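Long-range contacts in rhamnosidase B (Bacillus sp., PDB 2OKX), which probably hydrolyses alpha-L-rhamnosidic bonds to release rhamnose from rhamnosides, as an alpha-L-rhamnosidase of glycoside hydrolase family 78: residues 65-70 with 616-621; 70-75 with 192-197; 106-111 with 184-189; 562-567 with 598-603. One frame throughout, in Å; residues are numbered along the deposited sequence.

Interaction 1 (65-70 with 616-621)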
loop_
_atom_site.group_PDB
_atom_site.type_symbol
_atom_site.label_atom_id
_atom_site.label_comp_id
_atom_site.label_asym_id
_atom_site.label_seq_id
_atom_site.Cartn_x
_atom_site.Cartn_y
_atom_site.Cartn_z
ATOM N N ARG A 65 12.665 -0.411 2.489
ATOM C CA ARG A 65 12.643 -0.729 1.065
ATOM C C ARG A 65 13.806 -0.057 0.343
ATOM O O ARG A 65 14.126 1.107 0.604
ATOM C CB ARG A 65 11.296 -0.340 0.443
ATOM C CG ARG A 65 10.987 1.146 0.393
ATOM C CD ARG A 65 9.486 1.352 0.176
ATOM N NE ARG A 65 8.727 1.018 1.383
ATOM C CZ ARG A 65 7.422 0.767 1.411
ATOM N NH1 ARG A 65 6.714 0.803 0.290
ATOM N NH2 ARG A 65 6.821 0.493 2.567
ATOM N N SER A 66 14.444 -0.801 -0.558
ATOM C CA SER A 66 15.600 -0.287 -1.293
ATOM C C SER A 66 15.665 -0.685 -2.761
ATOM O O SER A 66 14.973 -1.597 -3.209
ATOM C CB SER A 66 16.905 -0.807 -0.672
ATOM O OG SER A 66 16.866 -0.877 0.735
ATOM N N TRP A 67 16.508 0.032 -3.501
ATOM C CA TRP A 67 16.796 -0.312 -4.889
ATOM C C TRP A 67 17.995 -1.211 -4.575
ATOM O O TRP A 67 18.874 -0.820 -3.800
ATOM C CB TRP A 67 17.297 0.890 -5.701
ATOM C CG TRP A 67 16.292 1.958 -5.995
ATOM C CD1 TRP A 67 16.206 3.190 -5.406
ATOM C CD2 TRP A 67 15.262 1.917 -6.990
ATOM N NE1 TRP A 67 15.190 3.917 -5.977
ATOM C CE2 TRP A 67 14.593 3.162 -6.951
ATOM C CE3 TRP A 67 14.838 0.950 -7.913
ATOM C CZ2 TRP A 67 13.525 3.466 -7.800
ATOM C CZ3 TRP A 67 13.776 1.252 -8.757
ATOM C CH2 TRP A 67 13.131 2.503 -8.693
ATOM N N PRO A 68 18.041 -2.428 -5.130
ATOM C CA PRO A 68 19.184 -3.299 -4.833
ATOM C C PRO A 68 20.561 -2.640 -4.983
ATOM O O PRO A 68 21.504 -3.009 -4.284
ATOM C CB PRO A 68 18.979 -4.459 -5.798
ATOM C CG PRO A 68 17.479 -4.582 -5.816
ATOM C CD PRO A 68 17.030 -3.135 -5.935
ATOM N N LYS A 69 20.666 -1.664 -5.882
ATOM C CA LYS A 69 21.927 -0.961 -6.123
ATOM C C LYS A 69 22.391 -0.220 -4.867
ATOM O O LYS A 69 23.584 0.031 -4.681
ATOM C CB LYS A 69 21.767 0.039 -7.274
ATOM C CG LYS A 69 20.918 1.252 -6.911
ATOM C CD LYS A 69 20.783 2.247 -8.059
ATOM C CE LYS A 69 19.815 1.761 -9.119
ATOM N NZ LYS A 69 19.511 2.830 -10.111
ATOM N N GLU A 70 21.437 0.140 -4.014
ATOM C CA GLU A 70 21.742 0.836 -2.771
ATOM C C GLU A 70 20.912 0.191 -1.667
ATOM O O GLU A 70 19.934 0.767 -1.176
ATOM C CB GLU A 70 21.422 2.328 -2.903
ATOM C CG GLU A 70 22.158 3.000 -4.061
ATOM C CD GLU A 70 22.013 4.510 -4.075
ATOM O OE1 GLU A 70 20.869 5.008 -4.038
ATOM O OE2 GLU A 70 23.051 5.204 -4.133
ATOM N N ASP A 616 6.347 6.354 -10.972
ATOM C CA ASP A 616 5.286 6.898 -10.132
ATOM C C ASP A 616 5.214 6.274 -8.734
ATOM O O ASP A 616 4.499 6.771 -7.864
ATOM C CB ASP A 616 3.936 6.800 -10.865
ATOM C CG ASP A 616 3.705 5.441 -11.509
ATOM O OD1 ASP A 616 2.967 5.389 -12.518
ATOM O OD2 ASP A 616 4.242 4.431 -11.006
ATOM N N GLN A 617 5.948 5.183 -8.531
ATOM C CA GLN A 617 6.049 4.518 -7.231
ATOM C C GLN A 617 7.426 3.853 -7.191
ATOM O O GLN A 617 7.869 3.282 -8.188
ATOM C CB GLN A 617 4.908 3.502 -6.995
ATOM C CG GLN A 617 4.293 2.861 -8.230
ATOM C CD GLN A 617 5.137 1.739 -8.795
ATOM O OE1 GLN A 617 5.381 0.730 -8.129
ATOM N NE2 GLN A 617 5.585 1.907 -10.033
ATOM N N VAL A 618 8.111 3.964 -6.054
ATOM C CA VAL A 618 9.462 3.419 -5.905
ATOM C C VAL A 618 9.764 2.953 -4.474
ATOM O O VAL A 618 9.054 3.317 -3.536
ATOM C CB VAL A 618 10.520 4.494 -6.265
ATOM C CG1 VAL A 618 10.299 5.008 -7.679
ATOM C CG2 VAL A 618 10.440 5.655 -5.265
ATOM N N PRO A 619 10.789 2.095 -4.298
ATOM C CA PRO A 619 11.623 1.500 -5.352
ATOM C C PRO A 619 10.782 0.325 -5.835
ATOM O O PRO A 619 10.405 -0.534 -5.036
ATOM C CB PRO A 619 12.879 1.071 -4.599
ATOM C CG PRO A 619 12.334 0.684 -3.255
ATOM C CD PRO A 619 11.330 1.782 -2.962
ATOM N N SER A 620 10.475 0.292 -7.130
ATOM C CA SER A 620 9.593 -0.746 -7.650
ATOM C C SER A 620 10.001 -1.432 -8.946
ATOM O O SER A 620 10.769 -0.890 -9.744
ATOM C CB SER A 620 8.193 -0.152 -7.828
ATOM O OG SER A 620 7.320 -1.050 -8.485
ATOM N N ALA A 621 9.452 -2.628 -9.145
ATOM C CA ALA A 621 9.716 -3.412 -10.344
ATOM C C ALA A 621 8.661 -3.110 -11.403
ATOM O O ALA A 621 8.686 -3.685 -12.490
ATOM C CB ALA A 621 9.724 -4.902 -10.009
HETATM O O HOH W 1 7.240 1.177 -2.658
#
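P619 sets its CB over one face of the W67 indole, 3.6 Å from the centroid of the five-membered ring and 15° off its normal, a CH-pi contact. The six-membered half of the indole runs on along the 616-621 segment, where W67 CZ2 comes obliquely against V618 CB at 3.5 Å. A first torsion of -70°, with CG beside the backbone N, swings the ring back across the proline, and a hydrogen bond from NE1 to the carbonyl of L603 in helix 595-603 holds its rotation. Further round the pyrrolidine, P619 CG rests 3.5 Å from S66 O. P619 CD touches R65 CG at 3.4 Å, the arginine chain crossing the proline at about a right angle. P619, which follows a cis peptide bond, is wedged between an indole face and an arginine methylene chain. A bend at chi3 (72°) turns the R65 guanidinium so that a water lies in its plane: R65 NH1 donates to the water over 3.0 Å, and the water donates to V618 O over 2.9 Å. The same guanidinium forms salt bridges with D563 and E562. Direct contact between the two loops is therefore apolar and CH-pi in character, while the buried arginine charge is probably balanced by these two acids of the 6-hairpin glycosidase domain, a pairing that links the N-terminal domain to it.

Interaction 2 (70-75 with 192-197). With GOL (glycerol), chain R.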
loop_
_atom_site.group_PDB
_atom_site.type_symbol
_atom_site.label_atom_id
_atom_site.label_comp_id
_atom_site.label_asym_id
_atom_site.label_seq_id
_atom_site.Cartn_x
_atom_site.Cartn_y
_atom_site.Cartn_z
ATOM N N GLU A 70 21.437 0.140 -4.014
ATOM C CA GLU A 70 21.742 0.836 -2.771
ATOM C C GLU A 70 20.912 0.191 -1.667
ATOM O O GLU A 70 19.934 0.767 -1.176
ATOM C CB GLU A 70 21.422 2.328 -2.903
ATOM C CG GLU A 70 22.158 3.000 -4.061
ATOM C CD GLU A 70 22.013 4.510 -4.075
ATOM O OE1 GLU A 70 20.869 5.008 -4.038
ATOM O OE2 GLU A 70 23.051 5.204 -4.133
ATOM N N GLN A 71 21.319 -1.024 -1.306
ATOM C CA GLN A 71 20.671 -1.838 -0.284
ATOM C C GLN A 71 20.874 -1.246 1.111
ATOM O O GLN A 71 21.995 -1.197 1.618
ATOM C CB GLN A 71 21.244 -3.257 -0.348
ATOM C CG GLN A 71 20.594 -4.282 0.567
ATOM C CD GLN A 71 19.155 -4.572 0.202
ATOM O OE1 GLN A 71 18.777 -4.523 -0.967
ATOM N NE2 GLN A 71 18.344 -4.895 1.204
ATOM N N PHE A 72 19.781 -0.806 1.726
ATOM C CA PHE A 72 19.816 -0.205 3.058
ATOM C C PHE A 72 20.041 -1.221 4.178
ATOM O O PHE A 72 19.416 -2.284 4.202
ATOM C CB PHE A 72 18.506 0.544 3.317
ATOM C CG PHE A 72 18.414 1.875 2.623
ATOM C CD1 PHE A 72 19.087 2.982 3.122
ATOM C CD2 PHE A 72 17.635 2.025 1.478
ATOM C CE1 PHE A 72 18.984 4.232 2.495
ATOM C CE2 PHE A 72 17.526 3.265 0.843
ATOM C CZ PHE A 72 18.202 4.371 1.356
ATOM N N TYR A 73 20.932 -0.893 5.109
ATOM C CA TYR A 73 21.199 -1.785 6.233
ATOM C C TYR A 73 20.908 -1.067 7.544
ATOM O O TYR A 73 21.073 0.150 7.650
ATOM C CB TYR A 73 22.650 -2.289 6.203
ATOM C CG TYR A 73 23.708 -1.233 6.418
ATOM C CD1 TYR A 73 24.111 -0.869 7.703
ATOM C CD2 TYR A 73 24.323 -0.605 5.333
ATOM C CE1 TYR A 73 25.108 0.094 7.901
ATOM C CE2 TYR A 73 25.313 0.354 5.520
ATOM C CZ TYR A 73 25.701 0.699 6.804
ATOM O OH TYR A 73 26.682 1.651 6.985
ATOM N N ASP A 74 20.481 -1.833 8.542
ATOM C CA ASP A 74 20.138 -1.281 9.848
ATOM C C ASP A 74 21.234 -1.499 10.879
ATOM O O ASP A 74 21.956 -2.493 10.822
ATOM C CB ASP A 74 18.841 -1.918 10.348
ATOM C CG ASP A 74 17.713 -1.779 9.352
ATOM O OD1 ASP A 74 17.516 -0.659 8.843
ATOM O OD2 ASP A 74 17.028 -2.781 9.078
ATOM N N SER A 75 21.345 -0.564 11.819
ATOM C CA SER A 75 22.342 -0.645 12.882
ATOM C C SER A 75 21.653 -0.516 14.237
ATOM O O SER A 75 21.146 0.551 14.579
ATOM C CB SER A 75 23.379 0.473 12.729
ATOM O OG SER A 75 24.008 0.430 11.460
ATOM N N PRO A 192 23.595 2.989 4.738
ATOM C CA PRO A 192 22.930 3.079 6.040
ATOM C C PRO A 192 21.489 3.595 6.024
ATOM O O PRO A 192 21.171 4.578 5.355
ATOM C CB PRO A 192 23.867 3.984 6.841
ATOM C CG PRO A 192 24.471 4.862 5.785
ATOM C CD PRO A 192 24.773 3.873 4.690
ATOM N N ARG A 193 20.632 2.903 6.772
ATOM C CA ARG A 193 19.220 3.260 6.913
ATOM C C ARG A 193 19.140 4.773 7.128
ATOM O O ARG A 193 19.821 5.308 8.006
ATOM C CB ARG A 193 18.649 2.522 8.127
ATOM C CG ARG A 193 17.168 2.732 8.378
ATOM C CD ARG A 193 16.807 2.384 9.814
ATOM N NE ARG A 193 15.370 2.496 10.045
ATOM C CZ ARG A 193 14.506 1.498 9.885
ATOM N NH1 ARG A 193 14.930 0.300 9.501
ATOM N NH2 ARG A 193 13.213 1.705 10.092
ATOM N N ASP A 194 18.320 5.468 6.340
ATOM C CA ASP A 194 18.220 6.919 6.480
ATOM C C ASP A 194 17.025 7.460 7.276
ATOM O O ASP A 194 16.582 8.590 7.056
ATOM C CB ASP A 194 18.278 7.595 5.098
ATOM C CG ASP A 194 17.284 7.010 4.109
ATOM O OD1 ASP A 194 17.148 7.577 3.005
ATOM O OD2 ASP A 194 16.644 5.989 4.427
ATOM N N ILE A 195 16.510 6.649 8.196
ATOM C CA ILE A 195 15.406 7.049 9.070
ATOM C C ILE A 195 15.495 6.233 10.351
ATOM O O ILE A 195 16.125 5.178 10.379
ATOM C CB ILE A 195 13.998 6.774 8.465
ATOM C CG1 ILE A 195 13.908 5.325 7.978
ATOM C CG2 ILE A 195 13.681 7.772 7.375
ATOM C CD1 ILE A 195 12.480 4.826 7.819
ATOM N N PRO A 196 14.877 6.719 11.436
ATOM C CA PRO A 196 14.922 5.964 12.690
ATOM C C PRO A 196 14.098 4.693 12.521
ATOM O O PRO A 196 13.517 4.468 11.458
ATOM C CB PRO A 196 14.313 6.936 13.699
ATOM C CG PRO A 196 13.365 7.743 12.864
ATOM C CD PRO A 196 14.169 7.998 11.610
ATOM N N PHE A 197 14.045 3.865 13.560
ATOM C CA PHE A 197 13.292 2.620 13.494
ATOM C C PHE A 197 11.792 2.830 13.673
ATOM O O PHE A 197 11.355 3.813 14.268
ATOM C CB PHE A 197 13.813 1.634 14.544
ATOM C CG PHE A 197 15.173 1.067 14.218
ATOM C CD1 PHE A 197 15.367 0.313 13.064
ATOM C CD2 PHE A 197 16.257 1.289 15.060
ATOM C CE1 PHE A 197 16.622 -0.213 12.750
ATOM C CE2 PHE A 197 17.517 0.767 14.756
ATOM C CZ PHE A 197 17.697 0.013 13.597
HETATM C C1 GOL R . 21.278 6.430 -0.375
HETATM O O1 GOL R . 22.170 6.447 -1.335
HETATM C C2 GOL R . 20.906 7.864 0.008
HETATM O O2 GOL R . 20.371 8.546 -1.133
HETATM C C3 GOL R . 19.868 7.841 1.130
HETATM O O3 GOL R . 19.520 9.180 1.488
#
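Y73 and P192 form a parallel beta bridge, their CA atoms 5.2 Å apart, and just beyond it R193 N donates to Y73 O at 2.9 Å. The bridged side chains lie side by side, P192 CA over one face of the tyrosine ring, 3.8 Å from its centroid but offset toward the rim. F72, the residue before Y73, turns a ring edge to P192 O, 3.4 Å from CD1, while D194 approaches the same ring obliquely and forms a salt bridge with R599. A glycerol, probably from the crystallisation liquor, bonds weakly to E70 and D194. R193, extended with CG anti to the backbone N (chi1 -177°), runs across the strand direction, its methylenes passing D74 OD1. The salt-bridging NH1 bond to D74 OD1 (2.8 Å, 162°) lies in the guanidinium plane yet arrives from above the carboxylate plane; D74 OD2 is bound by Y50. The guanidinium is steadied by a bond from R193 NH2 to P196 O (3.1 Å) and by F197 over one face, whose ring edge meets D74 CB. This is edge-strand pairing: 189-192 runs parallel to 70-77 and closes one side of a five-stranded mixed sheet in the N-terminal domain.

Interaction 3 (106-111 with 184-189)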
loop_
_atom_site.group_PDB
_atom_site.type_symbol
_atom_site.label_atom_id
_atom_site.label_comp_id
_atom_site.label_asym_id
_atom_site.label_seq_id
_atom_site.Cartn_x
_atom_site.Cartn_y
_atom_site.Cartn_z
ATOM N N ARG A 106 13.461 -8.282 -7.270
ATOM C CA ARG A 106 14.061 -9.599 -7.099
ATOM C C ARG A 106 15.585 -9.605 -7.167
ATOM O O ARG A 106 16.186 -9.088 -8.112
ATOM C CB ARG A 106 13.519 -10.581 -8.139
ATOM C CG ARG A 106 13.841 -12.031 -7.802
ATOM C CD ARG A 106 13.558 -12.990 -8.942
ATOM N NE ARG A 106 13.751 -14.373 -8.512
ATOM C CZ ARG A 106 13.626 -15.434 -9.301
ATOM N NH1 ARG A 106 13.310 -15.279 -10.581
ATOM N NH2 ARG A 106 13.804 -16.651 -8.806
ATOM N N GLY A 107 16.196 -10.181 -6.137
ATOM C CA GLY A 107 17.638 -10.307 -6.075
ATOM C C GLY A 107 17.887 -11.786 -5.840
ATOM O O GLY A 107 17.730 -12.601 -6.746
ATOM N N ARG A 108 18.250 -12.138 -4.614
ATOM C CA ARG A 108 18.483 -13.527 -4.251
ATOM C C ARG A 108 18.445 -13.614 -2.731
ATOM O O ARG A 108 18.719 -12.628 -2.045
ATOM C CB ARG A 108 19.839 -14.013 -4.784
ATOM C CG ARG A 108 21.047 -13.277 -4.235
ATOM C CD ARG A 108 22.350 -13.819 -4.829
ATOM N NE ARG A 108 22.565 -15.230 -4.508
ATOM C CZ ARG A 108 23.617 -15.941 -4.914
ATOM N NH1 ARG A 108 23.729 -17.217 -4.576
ATOM N NH2 ARG A 108 24.556 -15.377 -5.663
ATOM N N GLY A 109 18.084 -14.784 -2.212
ATOM C CA GLY A 109 18.021 -14.957 -0.773
ATOM C C GLY A 109 19.348 -14.606 -0.134
ATOM O O GLY A 109 20.403 -14.957 -0.657
ATOM N N GLY A 110 19.313 -13.906 0.994
ATOM C CA GLY A 110 20.559 -13.551 1.636
ATOM C C GLY A 110 20.446 -12.782 2.935
ATOM O O GLY A 110 19.488 -12.044 3.169
ATOM N N LEU A 111 21.452 -12.971 3.779
ATOM C CA LEU A 111 21.537 -12.307 5.067
ATOM C C LEU A 111 22.984 -11.933 5.346
ATOM O O LEU A 111 23.894 -12.732 5.128
ATOM C CB LEU A 111 21.051 -13.228 6.183
ATOM C CG LEU A 111 21.379 -12.734 7.598
ATOM C CD1 LEU A 111 20.591 -11.467 7.899
ATOM C CD2 LEU A 111 21.051 -13.821 8.613
ATOM N N THR A 184 28.969 -7.691 -3.189
ATOM C CA THR A 184 28.707 -8.762 -4.142
ATOM C C THR A 184 27.322 -8.534 -4.746
ATOM O O THR A 184 26.400 -8.110 -4.047
ATOM C CB THR A 184 28.734 -10.140 -3.445
ATOM O OG1 THR A 184 30.010 -10.334 -2.824
ATOM C CG2 THR A 184 28.494 -11.258 -4.447
ATOM N N ALA A 185 27.178 -8.805 -6.040
ATOM C CA ALA A 185 25.898 -8.624 -6.714
ATOM C C ALA A 185 24.838 -9.470 -6.023
ATOM O O ALA A 185 25.147 -10.523 -5.467
ATOM C CB ALA A 185 26.009 -9.023 -8.184
ATOM N N PRO A 186 23.566 -9.041 -6.079
ATOM C CA PRO A 186 23.074 -7.832 -6.754
ATOM C C PRO A 186 23.072 -6.547 -5.920
ATOM O O PRO A 186 22.711 -5.481 -6.418
ATOM C CB PRO A 186 21.666 -8.237 -7.172
ATOM C CG PRO A 186 21.224 -9.066 -6.008
ATOM C CD PRO A 186 22.444 -9.932 -5.726
ATOM N N TRP A 187 23.481 -6.642 -4.662
ATOM C CA TRP A 187 23.493 -5.481 -3.773
ATOM C C TRP A 187 24.788 -4.687 -3.930
ATOM O O TRP A 187 25.618 -4.638 -3.025
ATOM C CB TRP A 187 23.324 -5.963 -2.336
ATOM C CG TRP A 187 22.312 -7.063 -2.235
ATOM C CD1 TRP A 187 20.948 -6.939 -2.269
ATOM C CD2 TRP A 187 22.585 -8.466 -2.140
ATOM N NE1 TRP A 187 20.357 -8.181 -2.199
ATOM C CE2 TRP A 187 21.339 -9.134 -2.119
ATOM C CE3 TRP A 187 23.762 -9.226 -2.073
ATOM C CZ2 TRP A 187 21.238 -10.527 -2.030
ATOM C CZ3 TRP A 187 23.661 -10.611 -1.984
ATOM C CH2 TRP A 187 22.408 -11.246 -1.963
ATOM N N THR A 188 24.934 -4.060 -5.091
ATOM C CA THR A 188 26.115 -3.279 -5.443
ATOM C C THR A 188 26.728 -2.511 -4.281
ATOM O O THR A 188 27.949 -2.501 -4.110
ATOM C CB THR A 188 25.783 -2.297 -6.577
ATOM O OG1 THR A 188 24.990 -2.971 -7.563
ATOM C CG2 THR A 188 27.057 -1.787 -7.232
ATOM N N SER A 189 25.888 -1.856 -3.488
ATOM C CA SER A 189 26.378 -1.106 -2.339
ATOM C C SER A 189 25.396 -1.204 -1.184
ATOM O O SER A 189 24.184 -1.290 -1.394
ATOM C CB SER A 189 26.587 0.369 -2.695
ATOM O OG SER A 189 25.351 1.033 -2.886
HETATM O O HOH W 2 24.818 -12.879 -6.937
#
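W187 is the centre of an inverse gamma turn in the loop that leads from strand 174-181 to strand 189-192, and the benzo end of its indole meets R108, just ahead of strand 110-117. R108 O lies at the ring edge, near its plane, 3.3 Å from W187 CZ2. R108 CG abuts W187 CH2, also at 3.3 Å, but comes from above the plane, on the side of P186, so the fit here is tight. The arginine chain crosses the indole at about a right angle. P186, preceded by a cis peptide bond, covers one face of the W187 ring with its CD and adds a second surface: P186 CD packs against R108 CG at 3.9 Å, and P186 CG sits 3.8 Å from the CA of G107, where no side chain intervenes. W187 NE1 is hydrogen-bonded to D47 OD2 and the ring stacks on W10, which together fix the position of the indole within the domain. R108 CG stands between the backbone N and the carbonyl carbon (chi1 62°), against the indole; a bend at chi3 (-61°) then turns the guanidinium toward the side of A185. There R108 NH2 donates to a water 2.8 Å away that lies in the guanidinium plane, and this water donates to A185 O over 2.8 Å. R108 NH1 also makes a long, weak ion pair with E17. Between these two segments the direct contact is therefore one of van der Waals fit, and the polar link found across it passes through water.

Interaction 4 (562-567 with 598-603)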
loop_
_atom_site.group_PDB
_atom_site.type_symbol
_atom_site.label_atom_id
_atom_site.label_comp_id
_atom_site.label_asym_id
_atom_site.label_seq_id
_atom_site.Cartn_x
_atom_site.Cartn_y
_atom_site.Cartn_z
ATOM N N GLU A 562 5.151 4.433 6.940
ATOM C CA GLU A 562 5.924 3.247 7.308
ATOM C C GLU A 562 7.377 3.698 7.187
ATOM O O GLU A 562 7.726 4.772 7.670
ATOM C CB GLU A 562 5.644 2.100 6.327
ATOM C CG GLU A 562 4.172 1.693 6.243
ATOM C CD GLU A 562 3.934 0.486 5.348
ATOM O OE1 GLU A 562 2.756 0.110 5.175
ATOM O OE2 GLU A 562 4.915 -0.086 4.817
ATOM N N ASP A 563 8.220 2.894 6.544
ATOM C CA ASP A 563 9.615 3.289 6.349
ATOM C C ASP A 563 9.613 4.393 5.287
ATOM O O ASP A 563 10.599 5.113 5.104
ATOM C CB ASP A 563 10.452 2.096 5.891
ATOM C CG ASP A 563 9.927 1.477 4.620
ATOM O OD1 ASP A 563 10.585 1.637 3.569
ATOM O OD2 ASP A 563 8.852 0.841 4.673
ATOM N N THR A 564 8.487 4.508 4.590
ATOM C CA THR A 564 8.272 5.537 3.576
ATOM C C THR A 564 6.786 5.860 3.662
ATOM O O THR A 564 6.034 5.141 4.321
ATOM C CB THR A 564 8.513 5.029 2.133
ATOM O OG1 THR A 564 7.567 3.994 1.833
ATOM C CG2 THR A 564 9.929 4.496 1.964
ATOM N N PHE A 565 6.360 6.944 3.023
ATOM C CA PHE A 565 4.935 7.245 2.998
ATOM C C PHE A 565 4.389 6.143 2.095
ATOM O O PHE A 565 5.116 5.633 1.240
ATOM C CB PHE A 565 4.662 8.599 2.330
ATOM C CG PHE A 565 4.993 9.783 3.190
ATOM C CD1 PHE A 565 6.073 10.603 2.881
ATOM C CD2 PHE A 565 4.215 10.087 4.301
ATOM C CE1 PHE A 565 6.375 11.715 3.671
ATOM C CE2 PHE A 565 4.506 11.196 5.099
ATOM C CZ PHE A 565 5.590 12.012 4.781
ATOM N N VAL A 566 3.134 5.754 2.284
ATOM C CA VAL A 566 2.534 4.741 1.423
ATOM C C VAL A 566 1.136 5.213 1.059
ATOM O O VAL A 566 0.565 6.068 1.740
ATOM C CB VAL A 566 2.447 3.339 2.100
ATOM C CG1 VAL A 566 3.839 2.797 2.350
ATOM C CG2 VAL A 566 1.663 3.420 3.397
ATOM N N ASP A 567 0.598 4.686 -0.033
ATOM C CA ASP A 567 -0.738 5.065 -0.469
ATOM C C ASP A 567 -1.774 4.591 0.548
ATOM O O ASP A 567 -2.680 5.340 0.914
ATOM C CB ASP A 567 -1.033 4.476 -1.861
ATOM C CG ASP A 567 -0.909 2.954 -1.903
ATOM O OD1 ASP A 567 -0.061 2.400 -1.175
ATOM O OD2 ASP A 567 -1.647 2.313 -2.688
ATOM N N GLU A 598 12.478 13.420 3.409
ATOM C CA GLU A 598 13.691 13.450 2.599
ATOM C C GLU A 598 14.030 12.061 2.067
ATOM O O GLU A 598 14.441 11.916 0.913
ATOM C CB GLU A 598 14.883 14.002 3.385
ATOM C CG GLU A 598 16.131 14.089 2.509
ATOM C CD GLU A 598 17.299 14.791 3.163
ATOM O OE1 GLU A 598 18.411 14.699 2.606
ATOM O OE2 GLU A 598 17.112 15.436 4.218
ATOM N N ARG A 599 13.860 11.041 2.902
ATOM C CA ARG A 599 14.141 9.671 2.476
ATOM C C ARG A 599 13.332 9.345 1.228
ATOM O O ARG A 599 13.855 8.786 0.271
ATOM C CB ARG A 599 13.796 8.669 3.587
ATOM C CG ARG A 599 13.741 7.218 3.104
ATOM C CD ARG A 599 13.507 6.224 4.235
ATOM N NE ARG A 599 13.005 4.952 3.715
ATOM C CZ ARG A 599 13.706 4.114 2.956
ATOM N NH1 ARG A 599 14.962 4.401 2.628
ATOM N NH2 ARG A 599 13.135 3.004 2.498
ATOM N N CYS A 600 12.054 9.704 1.237
ATOM C CA CYS A 600 11.192 9.434 0.095
ATOM C C CYS A 600 11.603 10.224 -1.140
ATOM O O CYS A 600 11.649 9.676 -2.243
ATOM C CB CYS A 600 9.734 9.739 0.448
ATOM S SG CYS A 600 9.040 8.568 1.649
ATOM N N LEU A 601 11.896 11.508 -0.957
ATOM C CA LEU A 601 12.301 12.350 -2.075
ATOM C C LEU A 601 13.595 11.831 -2.707
ATOM O O LEU A 601 13.760 11.884 -3.925
ATOM C CB LEU A 601 12.492 13.796 -1.607
ATOM C CG LEU A 601 11.261 14.490 -1.011
ATOM C CD1 LEU A 601 11.635 15.897 -0.576
ATOM C CD2 LEU A 601 10.135 14.530 -2.028
ATOM N N ASN A 602 14.502 11.326 -1.876
ATOM C CA ASN A 602 15.781 10.804 -2.354
ATOM C C ASN A 602 15.662 9.477 -3.106
ATOM O O ASN A 602 16.525 9.144 -3.916
ATOM C CB ASN A 602 16.759 10.632 -1.182
ATOM C CG ASN A 602 17.324 11.955 -0.683
ATOM O OD1 ASN A 602 17.830 12.042 0.436
ATOM N ND2 ASN A 602 17.251 12.985 -1.517
ATOM N N LEU A 603 14.603 8.718 -2.841
ATOM C CA LEU A 603 14.417 7.426 -3.505
ATOM C C LEU A 603 13.958 7.538 -4.959
ATOM O O LEU A 603 14.261 6.668 -5.782
ATOM C CB LEU A 603 13.407 6.568 -2.732
ATOM C CG LEU A 603 13.875 5.888 -1.440
ATOM C CD1 LEU A 603 12.685 5.250 -0.719
ATOM C CD2 LEU A 603 14.919 4.828 -1.776
#
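R599 grips D563 side-on with two guanidinium nitrogens, one bonded to the backbone O and one to the carboxylate. NE donates to D563 O at 2.8 Å (143°), keeping the acceptor in the guanidinium plane although the nitrogen stands above the carbonyl plane rather than on a lone pair. NH2 reaches the anti lone pair of D563 OD1 at 3.1 Å (155°), a hydrogen bond that is also part of a salt bridge. Both charges have further partners: D563 OD1 also pairs with R65 NE, and R599 NH1 with D194, so the ion pair is one link in a buried network that crosses into the N-terminal domain. A second kind of bond involves sulfur. F565 N donates a hydrogen bond to C600 SG over 3.4 Å, nearly straight (164°). The same sulfur lies 3.6 Å from T564 CB and approaches the F565 ring obliquely, 5.0 Å from its centroid and 3.8 Å from CD1, a Cys sulfur-aromatic contact. Van der Waals contacts complete the interface. The methyl CG2 of T564, anti to the carbonyl carbon, lies 3.6 Å from R599 NE and makes an apolar contact with L603 CD1 at 3.9 Å, while T564 OG1 turns the other way and bonds within its own loop to F565 O. The loop between helices 544-559 and 577-590 is in this way clasped to the last turns of helix 595-603, an arrangement that belongs to the alpha-barrel (6-hairpin) glycosidase domain. In such barrels the inter-helix loops commonly shape the sugar-binding end; D567, farther along this loop, hydrogen-bonds a glycerol, probably from the crystallisation liquor.

Along the chain, interaction 1 encloses the other three: interaction 3 is nested within interaction 2, and interaction 4 comes after both. Interactions 2 and 3 reach the same five-stranded sheet of the N-terminal domain, their centres 15 Å apart, and touch where Q71 bonds to S189. Interaction 4 lies within the 6-hairpin domain, and interaction 1 spans the two domains. The centres of interactions 1 and 4 are 11 Å apart, joined through R65 and W67 to R599 and L603. R599 also meets D194 of interaction 2. Interactions 1, 2 and 4 thus meet where the N-terminal domain abuts the helical barrel, while interaction 3, its centre 22 Å from that of interaction 4, lies behind them within the N-terminal domain.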